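U4/U6 snRNA-associated-splicing factor PRP24 (Saccharomyces cerevisiae, PDB 4N0T) binds U6 snRNA and acts as a recycling factor of the spliceosome, annealing U6 with U4 snRNA. Local coordinates at residues Thr280-Phe285 / Lys335-Leu340; Gly33-Val38 / Ala51-Ala56. All coordinates share one frame; numbering follows the deposited sequence.

Contact 1 (Thr280-Phe285 / Lys335-Leu340)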
ATOM      1  N   THR A 280     -12.179  -6.853  24.310  1.00 27.01           N
ATOM      2  CA  THR A 280     -11.392  -7.856  23.588  1.00 28.05           C
ATOM      3  C   THR A 280     -10.310  -7.230  22.695  1.00 22.12           C
ATOM      4  O   THR A 280      -9.544  -7.951  22.045  1.00 23.53           O
ATOM      5  CB  THR A 280     -12.266  -8.769  22.709  1.00 34.23           C
ATOM      6  OG1 THR A 280     -12.824  -8.011  21.626  1.00 28.56           O
ATOM      7  CG2 THR A 280     -13.387  -9.405  23.526  1.00 40.28           C
ATOM      8  N   LEU A 281     -10.260  -5.902  22.645  1.00 22.10           N
ATOM      9  CA  LEU A 281      -9.285  -5.237  21.770  1.00 22.69           C
ATOM     10  C   LEU A 281      -8.300  -4.336  22.509  1.00 22.51           C
ATOM     11  O   LEU A 281      -8.565  -3.871  23.624  1.00 21.80           O
ATOM     12  CB  LEU A 281      -9.993  -4.441  20.666  1.00 23.49           C
ATOM     13  CG  LEU A 281     -10.856  -3.221  21.027  1.00 22.36           C
ATOM     14  CD1 LEU A 281     -10.020  -1.950  21.161  1.00 26.88           C
ATOM     15  CD2 LEU A 281     -11.955  -3.011  19.989  1.00 22.52           C
ATOM     16  N   ILE A 282      -7.165  -4.074  21.868  1.00 20.10           N
ATOM     17  CA  ILE A 282      -6.249  -3.043  22.333  1.00 20.93           C
ATOM     18  C   ILE A 282      -5.814  -2.212  21.133  1.00 19.82           C
ATOM     19  O   ILE A 282      -5.983  -2.630  19.986  1.00 21.97           O
ATOM     20  CB  ILE A 282      -4.980  -3.630  22.997  1.00 23.58           C
ATOM     21  CG1 ILE A 282      -4.082  -4.289  21.947  1.00 23.22           C
ATOM     22  CG2 ILE A 282      -5.342  -4.609  24.123  1.00 27.15           C
ATOM     23  CD1 ILE A 282      -2.759  -4.794  22.519  1.00 24.32           C
ATOM     24  N   CYS A 283      -5.268  -1.030  21.396  1.00 16.81           N
ATOM     25  CA  CYS A 283      -4.692  -0.222  20.339  1.00 14.62           C
ATOM     26  C   CYS A 283      -3.196  -0.163  20.540  1.00 18.52           C
ATOM     27  O   CYS A 283      -2.720  -0.158  21.677  1.00 20.23           O
ATOM     28  CB  CYS A 283      -5.245   1.197  20.389  1.00 14.59           C
ATOM     29  SG  CYS A 283      -7.001   1.276  19.955  1.00 20.44           S
ATOM     30  N   LEU A 284      -2.463  -0.129  19.434  1.00 16.37           N
ATOM     31  CA  LEU A 284      -1.023   0.122  19.457  1.00 15.64           C
ATOM     32  C   LEU A 284      -0.765   1.447  18.754  1.00 19.97           C
ATOM     33  O   LEU A 284      -1.347   1.722  17.713  1.00 16.69           O
ATOM     34  CB  LEU A 284      -0.279  -0.993  18.718  1.00 15.22           C
ATOM     35  CG  LEU A 284      -0.393  -2.398  19.312  1.00 19.94           C
ATOM     36  CD1 LEU A 284       0.499  -3.361  18.535  1.00 21.95           C
ATOM     37  CD2 LEU A 284      -0.005  -2.407  20.811  1.00 20.73           C
ATOM     38  N   PHE A 285       0.106   2.277  19.319  1.00 14.33           N
ATOM     39  CA  PHE A 285       0.362   3.602  18.762  1.00 12.39           C
ATOM     40  C   PHE A 285       1.623   4.145  19.432  1.00 16.13           C
ATOM     41  O   PHE A 285       1.974   3.669  20.510  1.00 18.49           O
ATOM     42  CB  PHE A 285      -0.827   4.523  19.063  1.00 14.71           C
ATOM     43  CG  PHE A 285      -1.242   4.540  20.513  1.00 17.61           C
ATOM     44  CD1 PHE A 285      -2.104   3.577  21.017  1.00 16.35           C
ATOM     45  CD2 PHE A 285      -0.775   5.535  21.371  1.00 19.53           C
ATOM     46  CE1 PHE A 285      -2.497   3.589  22.347  1.00 21.42           C
ATOM     47  CE2 PHE A 285      -1.167   5.554  22.695  1.00 19.67           C
ATOM     48  CZ  PHE A 285      -2.023   4.588  23.187  1.00 20.05           C
ATOM     49  N   LYS A 335      -3.752  -9.108  29.109  1.00 24.34           N
ATOM     50  CA  LYS A 335      -2.350  -9.499  29.231  1.00 26.77           C
ATOM     51  C   LYS A 335      -1.516  -8.904  28.105  1.00 29.95           C
ATOM     52  O   LYS A 335      -0.362  -8.500  28.310  1.00 27.85           O
ATOM     53  CB  LYS A 335      -2.207 -11.021  29.239  1.00 28.92           C
ATOM     54  CG  LYS A 335      -0.763 -11.505  29.430  1.00 37.50           C
ATOM     55  CD  LYS A 335      -0.082 -10.867  30.657  1.00 36.62           C
ATOM     56  CE  LYS A 335       1.337 -11.389  30.825  1.00 33.37           C
ATOM     57  NZ  LYS A 335       1.411 -12.876  31.022  1.00 20.76           N
ATOM     58  N   MET A 336      -2.094  -8.856  26.908  1.00 26.33           N
ATOM     59  CA  MET A 336      -1.410  -8.243  25.778  1.00 20.96           C
ATOM     60  C   MET A 336      -1.222  -6.750  25.993  1.00 21.72           C
ATOM     61  O   MET A 336      -0.209  -6.187  25.587  1.00 23.86           O
ATOM     62  CB  MET A 336      -2.175  -8.502  24.481  1.00 22.84           C
ATOM     63  CG  MET A 336      -2.102  -9.941  24.041  1.00 24.48           C
ATOM     64  SD  MET A 336      -0.404 -10.503  23.854  1.00 47.99           S
ATOM     65  CE  MET A 336      -0.231 -11.584  25.277  1.00 41.67           C
ATOM     66  N   LEU A 337      -2.191  -6.116  26.649  1.00 19.42           N
ATOM     67  CA  LEU A 337      -2.078  -4.699  26.987  1.00 20.31           C
ATOM     68  C   LEU A 337      -0.804  -4.468  27.793  1.00 25.78           C
ATOM     69  O   LEU A 337      -0.004  -3.576  27.496  1.00 25.41           O
ATOM     70  CB  LEU A 337      -3.290  -4.256  27.803  1.00 26.57           C
ATOM     71  CG  LEU A 337      -3.373  -2.751  28.078  1.00 33.24           C
ATOM     72  CD1 LEU A 337      -3.887  -2.003  26.857  1.00 33.10           C
ATOM     73  CD2 LEU A 337      -4.242  -2.450  29.284  1.00 36.74           C
ATOM     74  N   MET A 338      -0.616  -5.295  28.812  1.00 24.84           N
ATOM     75  CA  MET A 338       0.568  -5.193  29.663  1.00 24.45           C
ATOM     76  C   MET A 338       1.877  -5.472  28.915  1.00 22.13           C
ATOM     77  O   MET A 338       2.834  -4.694  29.003  1.00 26.99           O
ATOM     78  CB  MET A 338       0.435  -6.154  30.846  1.00 26.78           C
ATOM     79  CG  MET A 338       1.660  -6.166  31.730  1.00 27.77           C
ATOM     80  SD  MET A 338       1.597  -7.507  32.938  1.00 26.02           S
ATOM     81  CE  MET A 338       0.112  -7.080  33.854  1.00 27.25           C
ATOM     82  N   ILE A 339       1.920  -6.593  28.200  1.00 21.31           N
ATOM     83  CA  ILE A 339       3.118  -6.999  27.468  1.00 22.37           C
ATOM     84  C   ILE A 339       3.527  -5.988  26.393  1.00 25.87           C
ATOM     85  O   ILE A 339       4.702  -5.669  26.232  1.00 22.53           O
ATOM     86  CB  ILE A 339       2.926  -8.394  26.820  1.00 28.12           C
ATOM     87  CG1 ILE A 339       2.958  -9.497  27.885  1.00 33.15           C
ATOM     88  CG2 ILE A 339       3.999  -8.668  25.771  1.00 28.25           C
ATOM     89  CD1 ILE A 339       2.712 -10.893  27.317  1.00 35.20           C
ATOM     90  N   LEU A 340       2.559  -5.477  25.642  1.00 21.85           N
ATOM     91  CA  LEU A 340       2.921  -4.648  24.495  1.00 19.14           C
ATOM     92  C   LEU A 340       3.327  -3.217  24.839  1.00 22.86           C
ATOM     93  O   LEU A 340       4.076  -2.591  24.089  1.00 24.30           O
ATOM     94  CB  LEU A 340       1.785  -4.645  23.455  1.00 19.23           C
ATOM     95  CG  LEU A 340       1.723  -5.966  22.684  1.00 24.76           C
ATOM     96  CD1 LEU A 340       0.473  -6.057  21.830  1.00 25.60           C
ATOM     97  CD2 LEU A 340       2.955  -6.093  21.819  1.00 26.71           C
TER
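I282 overlaps three side chains of the helix with its two branches. CD1, carried on CG1, meets CD1 of L340 at 3.5 Å, the two side chains crossing at about a right angle, and also reaches CB of M336 at 4.2 Å. The other branch, CG2, lies 4.0 Å from CD1 of L337. This division follows from the first torsion: CG1 stands between the backbone N and the carbonyl carbon (chi1 70°), which leaves CG2 beside the backbone N. L340 is shared, since its CD1 also lies 3.8 Å from CD2 of L284. M336 takes part through its CB, while the rest of its side chain leads away from the strand; the residue also touches I306 and F327.

Strand 281-285 is the middle strand of the five-stranded sheet of the occluded RNA recognition motif, and helix 330-340 packs against it, the two short segments running nearly parallel (17°) with axes 8.9 Å apart. Behind C283, on the other face of the sheet, lies helix 355-365. No hydrogen bond or charge pair links strand and helix segments here; the contact consists of branched aliphatic groups and one methionine CB, so its hold depends on fit and burial of hydrocarbon, with L337 at the more exposed margin.

Contact 2 (Gly33-Val38 / Ala51-Ala56)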
ATOM      1  N   GLY A  33      21.348  24.675  -4.832  1.00 30.64           N
ATOM      2  CA  GLY A  33      19.918  24.891  -4.711  1.00 31.67           C
ATOM      3  C   GLY A  33      19.372  24.061  -3.570  1.00 33.19           C
ATOM      4  O   GLY A  33      20.023  23.111  -3.124  1.00 28.90           O
ATOM      5  N   PRO A  34      18.183  24.422  -3.074  1.00 33.72           N
ATOM      6  CA  PRO A  34      17.577  23.685  -1.963  1.00 32.47           C
ATOM      7  C   PRO A  34      17.360  22.199  -2.292  1.00 29.23           C
ATOM      8  O   PRO A  34      16.929  21.851  -3.392  1.00 25.05           O
ATOM      9  CB  PRO A  34      16.238  24.409  -1.741  1.00 36.49           C
ATOM     10  CG  PRO A  34      16.023  25.249  -2.961  1.00 38.45           C
ATOM     11  CD  PRO A  34      17.385  25.595  -3.467  1.00 37.50           C
ATOM     12  N   ILE A  35      17.677  21.342  -1.329  1.00 32.89           N
ATOM     13  CA  ILE A  35      17.616  19.893  -1.515  1.00 28.07           C
ATOM     14  C   ILE A  35      16.461  19.290  -0.710  1.00 28.18           C
ATOM     15  O   ILE A  35      16.280  19.616   0.465  1.00 31.21           O
ATOM     16  CB  ILE A  35      18.947  19.246  -1.086  1.00 27.05           C
ATOM     17  CG1 ILE A  35      20.087  19.767  -1.973  1.00 24.95           C
ATOM     18  CG2 ILE A  35      18.854  17.717  -1.135  1.00 25.66           C
ATOM     19  CD1 ILE A  35      21.473  19.300  -1.570  1.00 26.33           C
ATOM     20  N   ILE A  36      15.686  18.418  -1.351  1.00 23.69           N
ATOM     21  CA  ILE A  36      14.596  17.703  -0.689  1.00 27.66           C
ATOM     22  C   ILE A  36      15.091  16.456   0.047  1.00 28.78           C
ATOM     23  O   ILE A  36      14.689  16.199   1.186  1.00 27.86           O
ATOM     24  CB  ILE A  36      13.495  17.299  -1.699  1.00 30.01           C
ATOM     25  CG1 ILE A  36      12.835  18.544  -2.299  1.00 31.46           C
ATOM     26  CG2 ILE A  36      12.437  16.416  -1.041  1.00 31.26           C
ATOM     27  CD1 ILE A  36      11.701  18.229  -3.254  1.00 38.58           C
ATOM     28  N   HIS A  37      15.957  15.677  -0.600  1.00 23.43           N
ATOM     29  CA  HIS A  37      16.412  14.428  -0.001  1.00 23.32           C
ATOM     30  C   HIS A  37      17.767  13.991  -0.556  1.00 23.01           C
ATOM     31  O   HIS A  37      18.077  14.247  -1.723  1.00 21.25           O
ATOM     32  CB  HIS A  37      15.370  13.321  -0.213  1.00 29.02           C
ATOM     33  CG  HIS A  37      15.532  12.163   0.722  1.00 43.28           C
ATOM     34  ND1 HIS A  37      16.146  10.983   0.352  1.00 49.14           N
ATOM     35  CD2 HIS A  37      15.186  12.014   2.021  1.00 50.00           C
ATOM     36  CE1 HIS A  37      16.158  10.155   1.380  1.00 49.43           C
ATOM     37  NE2 HIS A  37      15.584  10.754   2.407  1.00 51.91           N
ATOM     38  N   VAL A  38      18.558  13.333   0.287  1.00 24.34           N
ATOM     39  CA  VAL A  38      19.842  12.773  -0.121  1.00 21.98           C
ATOM     40  C   VAL A  38      19.943  11.324   0.342  1.00 22.74           C
ATOM     41  O   VAL A  38      19.726  11.042   1.518  1.00 25.18           O
ATOM     42  CB  VAL A  38      21.008  13.547   0.510  1.00 23.26           C
ATOM     43  CG1 VAL A  38      22.331  12.855   0.201  1.00 22.91           C
ATOM     44  CG2 VAL A  38      21.033  14.984  -0.001  1.00 23.04           C
ATOM     45  N   ALA A  51      25.539   8.640  -4.672  1.00 18.56           N
ATOM     46  CA  ALA A  51      24.510   9.437  -4.008  1.00 21.62           C
ATOM     47  C   ALA A  51      23.358   9.732  -4.952  1.00 17.93           C
ATOM     48  O   ALA A  51      23.552   9.922  -6.154  1.00 18.67           O
ATOM     49  CB  ALA A  51      25.084  10.742  -3.462  1.00 20.61           C
ATOM     50  N   ARG A  52      22.150   9.760  -4.396  1.00 17.02           N
ATOM     51  CA  ARG A  52      20.986  10.249  -5.104  1.00 16.97           C
ATOM     52  C   ARG A  52      20.610  11.557  -4.429  1.00 18.08           C
ATOM     53  O   ARG A  52      20.472  11.608  -3.208  1.00 19.12           O
ATOM     54  CB  ARG A  52      19.833   9.242  -4.968  1.00 15.31           C
ATOM     55  CG  ARG A  52      18.501   9.742  -5.461  1.00 17.71           C
ATOM     56  CD  ARG A  52      17.418   8.712  -5.134  1.00 20.51           C
ATOM     57  NE  ARG A  52      16.119   9.109  -5.649  1.00 24.17           N
ATOM     58  CZ  ARG A  52      15.277   9.900  -4.997  1.00 30.89           C
ATOM     59  NH1 ARG A  52      15.608  10.365  -3.803  1.00 36.25           N
ATOM     60  NH2 ARG A  52      14.105  10.216  -5.530  1.00 36.35           N
ATOM     61  N   ILE A  53      20.473  12.625  -5.211  1.00 15.91           N
ATOM     62  CA  ILE A  53      20.105  13.920  -4.641  1.00 16.49           C
ATOM     63  C   ILE A  53      18.869  14.436  -5.353  1.00 16.13           C
ATOM     64  O   ILE A  53      18.882  14.660  -6.575  1.00 17.75           O
ATOM     65  CB  ILE A  53      21.254  14.964  -4.750  1.00 16.92           C
ATOM     66  CG1 ILE A  53      22.545  14.413  -4.148  1.00 20.40           C
ATOM     67  CG2 ILE A  53      20.868  16.266  -4.034  1.00 19.33           C
ATOM     68  CD1 ILE A  53      23.751  15.319  -4.417  1.00 22.99           C
ATOM     69  N   GLU A  54      17.785  14.597  -4.597  1.00 18.68           N
ATOM     70  CA  GLU A  54      16.557  15.135  -5.155  1.00 20.15           C
ATOM     71  C   GLU A  54      16.499  16.619  -4.806  1.00 19.25           C
ATOM     72  O   GLU A  54      16.423  16.984  -3.627  1.00 22.28           O
ATOM     73  CB  GLU A  54      15.337  14.406  -4.595  1.00 20.43           C
ATOM     74  CG  GLU A  54      14.033  14.924  -5.173  1.00 20.29           C
ATOM     75  CD  GLU A  54      12.822  14.204  -4.625  1.00 29.31           C
ATOM     76  OE1 GLU A  54      13.000  13.209  -3.888  1.00 32.01           O
ATOM     77  OE2 GLU A  54      11.690  14.634  -4.938  1.00 24.52           O
ATOM     78  N   PHE A  55      16.555  17.470  -5.828  1.00 23.02           N
ATOM     79  CA  PHE A  55      16.519  18.917  -5.622  1.00 23.19           C
ATOM     80  C   PHE A  55      15.084  19.413  -5.615  1.00 24.64           C
ATOM     81  O   PHE A  55      14.207  18.786  -6.199  1.00 24.71           O
ATOM     82  CB  PHE A  55      17.328  19.636  -6.708  1.00 21.89           C
ATOM     83  CG  PHE A  55      18.804  19.541  -6.496  1.00 20.81           C
ATOM     84  CD1 PHE A  55      19.455  20.444  -5.662  1.00 22.08           C
ATOM     85  CD2 PHE A  55      19.540  18.531  -7.097  1.00 18.87           C
ATOM     86  CE1 PHE A  55      20.829  20.353  -5.439  1.00 22.24           C
ATOM     87  CE2 PHE A  55      20.900  18.429  -6.882  1.00 17.19           C
ATOM     88  CZ  PHE A  55      21.552  19.343  -6.051  1.00 21.63           C
ATOM     89  N   ALA A  56      14.857  20.534  -4.939  1.00 25.37           N
ATOM     90  CA  ALA A  56      13.538  21.157  -4.929  1.00 26.66           C
ATOM     91  C   ALA A  56      13.095  21.544  -6.337  1.00 27.31           C
ATOM     92  O   ALA A  56      11.925  21.394  -6.690  1.00 28.31           O
ATOM     93  CB  ALA A  56      13.541  22.375  -4.029  1.00 26.60           C
TER
HETATM   94  O   HOH W   1      17.568  11.007  -2.433  1.00 33.77           O
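The F55 ring meets the carbonyl oxygen of G33 in plane at its edge, 3.7 Å from CE1, and CG1 of I35 approaches CE1 obliquely at 3.6 Å. One face of the ring carries CG2 of I53, 3.5 Å above the plane and offset toward the rim. The H37 ring is met at its edge, in plane, by a water on ND1; the same water donates to O of R52, bridging the two strands. ND1 also makes a weak hydrogen bond to D39.

Strands 35-42 and 49-55 form the antiparallel hairpin at one side of the first RNA recognition motif, and a classic beta bulge interrupts their register. I36 and H37 both face E54, whose carbonyl O accepts from I36 N at 2.8 Å and, weakly, from H37 N at 3.3 Å. Past the bulge, E54 N bonds back to H37 O at 2.9 Å; at the other end A56 N donates to P34 O at 2.9 Å.

V38 and I53 point to the face covered by helix 22-29, H37 and E54 to the opposite one. With CG anti to the backbone N (chi1 -179°) and the chain extended beyond it, E54 carries its carboxylate to R4 through OE2, and OE1 pairs with R52 NH2 at 3.6 Å. R52 NE is in turn engaged by D132 of the second RNA recognition motif.

Contacts 1 and 2 belong to different RNA recognition motifs of the one chain and do not touch; their centres are 40 Å apart. Contact 1 joins a central strand to a covering helix and is mostly buried, whereas contact 2 pairs an outermost strand with its hairpin neighbour and is only partly buried. Their chemistry differs accordingly: the strand-helix layer is purely apolar, while the hairpin combines backbone hydrogen bonds with apolar packing on its helix-covered side and charged groups on the other. Contact 2 also lies nearer the bound RNA, about 6 Å at the nearest atom against about 12 Å for contact 1.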